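Local atomic coordinates of mandelate racemase/muconate lactonizing protein (Thermobispora bispora, PDB entry 3VC5), a protein that probably catalyses the magnesium-dependent dehydration of D-glucarate to 5-dehydro-4-deoxy-D-glucarate, as a member of the enolase superfamily. Residues L238-I250 and D431-W441. Residues are numbered along the deposited sequence; the frame is centred on the assembly and turned at random.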
ATOM      1  N   LEU A 238     -15.011 -23.421   6.463  1.00 26.73           N
ATOM      2  CA  LEU A 238     -15.201 -24.547   5.562  1.00 26.11           C
ATOM      3  C   LEU A 238     -14.836 -24.076   4.165  1.00 24.54           C
ATOM      4  O   LEU A 238     -15.284 -22.998   3.752  1.00 25.83           O
ATOM      5  CB  LEU A 238     -16.656 -25.029   5.588  1.00 26.05           C
ATOM      6  CG  LEU A 238     -17.055 -26.160   4.615  1.00 26.69           C
ATOM      7  CD1 LEU A 238     -16.236 -27.427   4.830  1.00 30.29           C
ATOM      8  CD2 LEU A 238     -18.559 -26.469   4.748  1.00 30.64           C
ATOM      9  N   ASP A 239     -14.041 -24.881   3.444  1.00 25.40           N
ATOM     10  CA  ASP A 239     -13.444 -24.455   2.172  1.00 23.89           C
ATOM     11  C   ASP A 239     -13.651 -25.499   1.056  1.00 25.62           C
ATOM     12  O   ASP A 239     -12.804 -26.364   0.854  1.00 24.91           O
ATOM     13  CB  ASP A 239     -11.939 -24.207   2.392  1.00 23.32           C
ATOM     14  CG  ASP A 239     -11.222 -23.803   1.127  1.00 25.36           C
ATOM     15  OD1 ASP A 239     -11.882 -23.399   0.129  1.00 24.75           O
ATOM     16  OD2 ASP A 239      -9.977 -23.893   1.133  1.00 26.06           O
ATOM     17  N   PRO A 240     -14.773 -25.409   0.311  1.00 27.48           N
ATOM     18  CA  PRO A 240     -15.008 -26.381  -0.758  1.00 28.02           C
ATOM     19  C   PRO A 240     -14.289 -26.107  -2.103  1.00 24.75           C
ATOM     20  O   PRO A 240     -14.490 -26.861  -3.054  1.00 25.16           O
ATOM     21  CB  PRO A 240     -16.539 -26.343  -0.954  1.00 29.27           C
ATOM     22  CG  PRO A 240     -17.079 -25.513   0.148  1.00 33.32           C
ATOM     23  CD  PRO A 240     -15.982 -24.621   0.611  1.00 28.07           C
ATOM     24  N   ASN A 241     -13.456 -25.063  -2.182  1.00 24.17           N
ATOM     25  CA  ASN A 241     -12.753 -24.729  -3.424  1.00 24.03           C
ATOM     26  C   ASN A 241     -13.668 -24.746  -4.661  1.00 23.22           C
ATOM     27  O   ASN A 241     -13.318 -25.327  -5.698  1.00 24.13           O
ATOM     28  CB  ASN A 241     -11.524 -25.621  -3.651  1.00 24.55           C
ATOM     29  CG  ASN A 241     -10.369 -25.260  -2.752  1.00 25.43           C
ATOM     30  OD1 ASN A 241     -10.016 -26.031  -1.841  1.00 26.07           O
ATOM     31  ND2 ASN A 241      -9.745 -24.092  -2.998  1.00 23.68           N
ATOM     32  N   ALA A 242     -14.831 -24.117  -4.514  1.00 23.47           N
ATOM     33  CA  ALA A 242     -15.766 -23.871  -5.622  1.00 23.23           C
ATOM     34  C   ALA A 242     -16.480 -25.136  -6.122  1.00 24.30           C
ATOM     35  O   ALA A 242     -16.950 -25.188  -7.265  1.00 26.21           O
ATOM     36  CB  ALA A 242     -15.061 -23.148  -6.773  1.00 26.83           C
ATOM     37  N   ALA A 243     -16.531 -26.164  -5.279  1.00 25.34           N
ATOM     38  CA  ALA A 243     -17.170 -27.437  -5.650  1.00 25.15           C
ATOM     39  C   ALA A 243     -18.703 -27.391  -5.713  1.00 25.13           C
ATOM     40  O   ALA A 243     -19.308 -28.362  -6.149  1.00 29.16           O
ATOM     41  CB  ALA A 243     -16.720 -28.563  -4.701  1.00 26.64           C
ATOM     42  N   TRP A 244     -19.328 -26.291  -5.287  1.00 25.82           N
ATOM     43  CA  TRP A 244     -20.796 -26.280  -5.152  1.00 25.94           C
ATOM     44  C   TRP A 244     -21.462 -25.325  -6.136  1.00 26.02           C
ATOM     45  O   TRP A 244     -20.854 -24.320  -6.545  1.00 27.60           O
ATOM     46  CB  TRP A 244     -21.248 -25.892  -3.740  1.00 26.71           C
ATOM     47  CG  TRP A 244     -20.674 -26.746  -2.636  1.00 24.57           C
ATOM     48  CD1 TRP A 244     -20.161 -28.012  -2.747  1.00 28.67           C
ATOM     49  CD2 TRP A 244     -20.574 -26.392  -1.249  1.00 27.10           C
ATOM     50  NE1 TRP A 244     -19.721 -28.457  -1.509  1.00 28.70           N
ATOM     51  CE2 TRP A 244     -19.987 -27.491  -0.573  1.00 27.33           C
ATOM     52  CE3 TRP A 244     -20.932 -25.261  -0.511  1.00 29.65           C
ATOM     53  CZ2 TRP A 244     -19.754 -27.481   0.812  1.00 30.91           C
ATOM     54  CZ3 TRP A 244     -20.693 -25.256   0.868  1.00 33.05           C
ATOM     55  CH2 TRP A 244     -20.112 -26.360   1.508  1.00 32.50           C
ATOM     56  N   THR A 245     -22.720 -25.618  -6.462  1.00 29.11           N
ATOM     57  CA  THR A 245     -23.560 -24.697  -7.203  1.00 29.17           C
ATOM     58  C   THR A 245     -23.976 -23.559  -6.283  1.00 26.58           C
ATOM     59  O   THR A 245     -23.813 -23.630  -5.055  1.00 28.49           O
ATOM     60  CB  THR A 245     -24.843 -25.394  -7.688  1.00 31.48           C
ATOM     61  OG1 THR A 245     -25.609 -25.810  -6.553  1.00 33.13           O
ATOM     62  CG2 THR A 245     -24.510 -26.598  -8.545  1.00 31.55           C
ATOM     63  N   VAL A 246     -24.538 -22.510  -6.866  1.00 28.49           N
ATOM     64  CA  VAL A 246     -25.052 -21.410  -6.072  1.00 27.87           C
ATOM     65  C   VAL A 246     -26.167 -21.885  -5.113  1.00 28.94           C
ATOM     66  O   VAL A 246     -26.151 -21.572  -3.902  1.00 30.32           O
ATOM     67  CB  VAL A 246     -25.569 -20.291  -7.015  1.00 26.18           C
ATOM     68  CG1 VAL A 246     -26.407 -19.278  -6.256  1.00 31.83           C
ATOM     69  CG2 VAL A 246     -24.363 -19.608  -7.708  1.00 27.61           C
ATOM     70  N   GLU A 247     -27.106 -22.648  -5.644  1.00 31.20           N
ATOM     71  CA  GLU A 247     -28.228 -23.165  -4.877  1.00 34.62           C
ATOM     72  C   GLU A 247     -27.755 -23.963  -3.674  1.00 33.66           C
ATOM     73  O   GLU A 247     -28.176 -23.727  -2.596  1.00 32.60           O
ATOM     74  CB  GLU A 247     -29.141 -24.006  -5.783  1.00 38.55           C
ATOM     75  CG  GLU A 247     -30.605 -24.088  -5.307  1.00 63.18           C
ATOM     76  CD  GLU A 247     -31.480 -25.205  -5.955  1.00 74.79           C
ATOM     77  OE1 GLU A 247     -32.267 -25.833  -5.233  1.00 79.01           O
ATOM     78  OE2 GLU A 247     -31.402 -25.443  -7.169  1.00 68.45           O
ATOM     79  N   THR A 248     -26.846 -24.891  -3.892  1.00 31.10           N
ATOM     80  CA  THR A 248     -26.300 -25.702  -2.802  1.00 29.95           C
ATOM     81  C   THR A 248     -25.565 -24.864  -1.774  1.00 29.96           C
ATOM     82  O   THR A 248     -25.683 -25.100  -0.557  1.00 31.53           O
ATOM     83  CB  THR A 248     -25.414 -26.821  -3.379  1.00 30.81           C
ATOM     84  OG1 THR A 248     -26.264 -27.736  -4.082  1.00 34.17           O
ATOM     85  CG2 THR A 248     -24.650 -27.560  -2.294  1.00 34.29           C
ATOM     86  N   SER A 249     -24.777 -23.907  -2.261  1.00 30.07           N
ATOM     87  CA  SER A 249     -24.030 -23.046  -1.365  1.00 28.76           C
ATOM     88  C   SER A 249     -24.943 -22.300  -0.412  1.00 25.92           C
ATOM     89  O   SER A 249     -24.614 -22.129   0.765  1.00 30.71           O
ATOM     90  CB  SER A 249     -23.190 -22.025  -2.138  1.00 25.80           C
ATOM     91  OG  SER A 249     -22.277 -22.701  -2.980  1.00 28.14           O
ATOM     92  N   ILE A 250     -26.061 -21.801  -0.934  1.00 29.22           N
ATOM     93  CA  ILE A 250     -26.976 -21.031  -0.116  1.00 31.24           C
ATOM     94  C   ILE A 250     -27.613 -21.941   0.944  1.00 33.68           C
ATOM     95  O   ILE A 250     -27.775 -21.551   2.112  1.00 33.20           O
ATOM     96  CB  ILE A 250     -28.038 -20.313  -0.976  1.00 28.45           C
ATOM     97  CG1 ILE A 250     -27.361 -19.184  -1.778  1.00 31.92           C
ATOM     98  CG2 ILE A 250     -29.133 -19.762  -0.084  1.00 31.95           C
ATOM     99  CD1 ILE A 250     -28.236 -18.619  -2.885  1.00 30.32           C
ATOM    100  N   ASP A 431      -9.304 -43.406  -9.757  1.00 42.88           N
ATOM    101  CA  ASP A 431     -10.679 -43.319 -10.235  1.00 42.42           C
ATOM    102  C   ASP A 431     -10.693 -42.568 -11.574  1.00 41.20           C
ATOM    103  O   ASP A 431     -10.708 -41.334 -11.595  1.00 42.72           O
ATOM    104  CB  ASP A 431     -11.530 -42.594  -9.181  1.00 43.29           C
ATOM    105  CG  ASP A 431     -12.924 -42.294  -9.657  1.00 57.47           C
ATOM    106  OD1 ASP A 431     -13.357 -42.912 -10.658  1.00 58.62           O
ATOM    107  OD2 ASP A 431     -13.586 -41.438  -9.022  1.00 60.36           O
ATOM    108  N   PRO A 432     -10.644 -43.310 -12.697  1.00 41.89           N
ATOM    109  CA  PRO A 432     -10.503 -42.756 -14.045  1.00 44.79           C
ATOM    110  C   PRO A 432     -11.609 -41.779 -14.403  1.00 45.86           C
ATOM    111  O   PRO A 432     -11.425 -40.909 -15.268  1.00 50.01           O
ATOM    112  CB  PRO A 432     -10.640 -43.992 -14.940  1.00 46.63           C
ATOM    113  CG  PRO A 432     -10.210 -45.115 -14.095  1.00 50.48           C
ATOM    114  CD  PRO A 432     -10.640 -44.786 -12.709  1.00 44.09           C
ATOM    115  N   SER A 433     -12.758 -41.935 -13.756  1.00 44.89           N
ATOM    116  CA  SER A 433     -13.911 -41.088 -14.048  1.00 46.35           C
ATOM    117  C   SER A 433     -13.872 -39.763 -13.282  1.00 43.11           C
ATOM    118  O   SER A 433     -14.648 -38.849 -13.563  1.00 45.26           O
ATOM    119  CB  SER A 433     -15.206 -41.833 -13.717  1.00 51.54           C
ATOM    120  OG  SER A 433     -15.400 -41.887 -12.309  1.00 54.54           O
ATOM    121  N   PHE A 434     -12.959 -39.645 -12.322  1.00 42.98           N
ATOM    122  CA  PHE A 434     -12.890 -38.426 -11.529  1.00 39.54           C
ATOM    123  C   PHE A 434     -12.532 -37.202 -12.376  1.00 39.59           C
ATOM    124  O   PHE A 434     -11.735 -37.289 -13.314  1.00 38.34           O
ATOM    125  CB  PHE A 434     -11.874 -38.558 -10.386  1.00 35.72           C
ATOM    126  CG  PHE A 434     -11.734 -37.301  -9.564  1.00 33.56           C
ATOM    127  CD1 PHE A 434     -12.620 -37.034  -8.528  1.00 36.31           C
ATOM    128  CD2 PHE A 434     -10.732 -36.382  -9.833  1.00 30.78           C
ATOM    129  CE1 PHE A 434     -12.512 -35.868  -7.764  1.00 35.73           C
ATOM    130  CE2 PHE A 434     -10.604 -35.201  -9.067  1.00 29.91           C
ATOM    131  CZ  PHE A 434     -11.500 -34.948  -8.029  1.00 31.40           C
ATOM    132  N   SER A 435     -13.137 -36.066 -12.027  1.00 37.89           N
ATOM    133  CA  SER A 435     -12.759 -34.779 -12.570  1.00 34.32           C
ATOM    134  C   SER A 435     -12.875 -33.753 -11.455  1.00 31.90           C
ATOM    135  O   SER A 435     -13.702 -33.898 -10.559  1.00 35.16           O
ATOM    136  CB  SER A 435     -13.661 -34.391 -13.741  1.00 38.76           C
ATOM    137  OG  SER A 435     -13.318 -35.151 -14.871  1.00 51.64           O
ATOM    138  N   THR A 436     -12.026 -32.734 -11.499  1.00 31.83           N
ATOM    139  CA  THR A 436     -12.060 -31.673 -10.499  1.00 32.39           C
ATOM    140  C   THR A 436     -13.495 -31.221 -10.268  1.00 33.69           C
ATOM    141  O   THR A 436     -14.238 -30.946 -11.228  1.00 36.71           O
ATOM    142  CB  THR A 436     -11.150 -30.500 -10.911  1.00 32.14           C
ATOM    143  OG1 THR A 436      -9.789 -30.962 -10.938  1.00 31.03           O
ATOM    144  CG2 THR A 436     -11.287 -29.301  -9.935  1.00 30.86           C
ATOM    145  N   ARG A 437     -13.898 -31.151  -9.005  1.00 33.26           N
ATOM    146  CA  ARG A 437     -15.267 -30.739  -8.676  1.00 31.71           C
ATOM    147  C   ARG A 437     -15.388 -29.225  -8.761  1.00 31.30           C
ATOM    148  O   ARG A 437     -14.724 -28.512  -8.033  1.00 34.45           O
ATOM    149  CB  ARG A 437     -15.632 -31.194  -7.263  1.00 35.31           C
ATOM    150  CG  ARG A 437     -15.272 -32.628  -6.941  1.00 36.89           C
ATOM    151  CD  ARG A 437     -15.778 -33.560  -7.977  1.00 40.17           C
ATOM    152  NE  ARG A 437     -15.876 -34.923  -7.462  1.00 46.91           N
ATOM    153  CZ  ARG A 437     -16.098 -35.988  -8.221  1.00 50.94           C
ATOM    154  NH1 ARG A 437     -16.251 -35.844  -9.535  1.00 55.79           N
ATOM    155  NH2 ARG A 437     -16.163 -37.194  -7.663  1.00 55.26           N
ATOM    156  N   ARG A 438     -16.242 -28.735  -9.652  1.00 30.26           N
ATOM    157  CA  ARG A 438     -16.417 -27.304  -9.846  1.00 31.96           C
ATOM    158  C   ARG A 438     -17.913 -27.114 -10.134  1.00 32.43           C
ATOM    159  O   ARG A 438     -18.408 -27.501 -11.201  1.00 32.13           O
ATOM    160  CB  ARG A 438     -15.548 -26.863 -11.029  1.00 39.92           C
ATOM    161  CG  ARG A 438     -15.299 -25.377 -11.175  1.00 47.99           C
ATOM    162  CD  ARG A 438     -14.501 -24.782 -10.019  1.00 52.01           C
ATOM    163  NE  ARG A 438     -13.186 -25.393  -9.781  1.00 52.82           N
ATOM    164  CZ  ARG A 438     -12.029 -24.906 -10.228  1.00 55.37           C
ATOM    165  NH1 ARG A 438     -12.021 -23.806 -10.966  1.00 63.56           N
ATOM    166  NH2 ARG A 438     -10.877 -25.522  -9.945  1.00 47.39           N
ATOM    167  N   GLY A 439     -18.654 -26.563  -9.179  1.00 30.88           N
ATOM    168  CA  GLY A 439     -20.099 -26.439  -9.360  1.00 32.52           C
ATOM    169  C   GLY A 439     -20.748 -27.810  -9.519  1.00 31.04           C
ATOM    170  O   GLY A 439     -21.677 -27.989 -10.327  1.00 36.03           O
ATOM    171  N   PHE A 440     -20.254 -28.778  -8.749  1.00 32.36           N
ATOM    172  CA  PHE A 440     -20.589 -30.193  -8.913  1.00 34.39           C
ATOM    173  C   PHE A 440     -21.766 -30.638  -8.032  1.00 36.03           C
ATOM    174  O   PHE A 440     -22.665 -31.305  -8.514  1.00 40.84           O
ATOM    175  CB  PHE A 440     -19.340 -31.060  -8.627  1.00 35.12           C
ATOM    176  CG  PHE A 440     -19.566 -32.552  -8.759  1.00 35.36           C
ATOM    177  CD1 PHE A 440     -19.587 -33.159 -10.008  1.00 37.86           C
ATOM    178  CD2 PHE A 440     -19.717 -33.350  -7.624  1.00 38.08           C
ATOM    179  CE1 PHE A 440     -19.797 -34.540 -10.138  1.00 43.20           C
ATOM    180  CE2 PHE A 440     -19.917 -34.735  -7.733  1.00 41.15           C
ATOM    181  CZ  PHE A 440     -19.960 -35.331  -8.996  1.00 47.47           C
ATOM    182  N   TRP A 441     -21.743 -30.287  -6.743  1.00 33.12           N
ATOM    183  CA  TRP A 441     -22.862 -30.590  -5.835  1.00 32.95           C
ATOM    184  C   TRP A 441     -23.774 -29.406  -5.669  1.00 34.60           C
ATOM    185  O   TRP A 441     -23.326 -28.253  -5.660  1.00 30.72           O
ATOM    186  CB  TRP A 441     -22.388 -30.974  -4.433  1.00 35.00           C
ATOM    187  CG  TRP A 441     -21.758 -32.326  -4.329  1.00 35.72           C
ATOM    188  CD1 TRP A 441     -22.381 -33.570  -4.307  1.00 40.66           C
ATOM    189  CD2 TRP A 441     -20.370 -32.569  -4.225  1.00 37.14           C
ATOM    190  NE1 TRP A 441     -21.427 -34.563  -4.189  1.00 40.33           N
ATOM    191  CE2 TRP A 441     -20.186 -33.967  -4.138  1.00 40.37           C
ATOM    192  CE3 TRP A 441     -19.248 -31.730  -4.192  1.00 32.17           C
ATOM    193  CZ2 TRP A 441     -18.921 -34.538  -4.012  1.00 37.11           C
ATOM    194  CZ3 TRP A 441     -18.006 -32.293  -4.075  1.00 37.46           C
ATOM    195  CH2 TRP A 441     -17.845 -33.688  -3.989  1.00 42.43           C
ATOM    196  OXT TRP A 441     -24.982 -29.608  -5.485  1.00 38.74           O
TER
HETATM  197  O   HOH W   1     -12.546 -26.795  -7.807  1.00 35.11           O
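A243 CB sits in plane at the edge of the W441 indole, 4.0 Å from CZ3, while F440 CD2 lies over the centre of one face of that ring. The W244 indole is held between P240 CG on one face and T248 CG2 on the other, with S249 OG at its edge; its CD1 meets W441 CB. The contact pins the C-terminal tail onto a beta-alpha loop of the enolase-superfamily barrel, joining strand 236-239, which carries the magnesium ligand D239, to helix 246-255. Backbone bonds fasten the tail: G439 N donates to A242 O, and A243 O accepts F440 N from above its plane and W441 N within it. The terminal carboxylate closes on the helix start, where T245 N donates to W441 O over 2.8 Å, with 165° at the hydrogen. T245 is the N-cap; a chi1 of 63° tucks OG1 back over its own backbone, where it accepts from T248 N. Without the hydroxyl and methyl, as with an alanine here, T248 N would probably lose its capping acceptor and a gap would open beside G439 O, where CG2 lies. At the tail's last residue, T248 OG1 donates to W441 OXT over 2.7 Å.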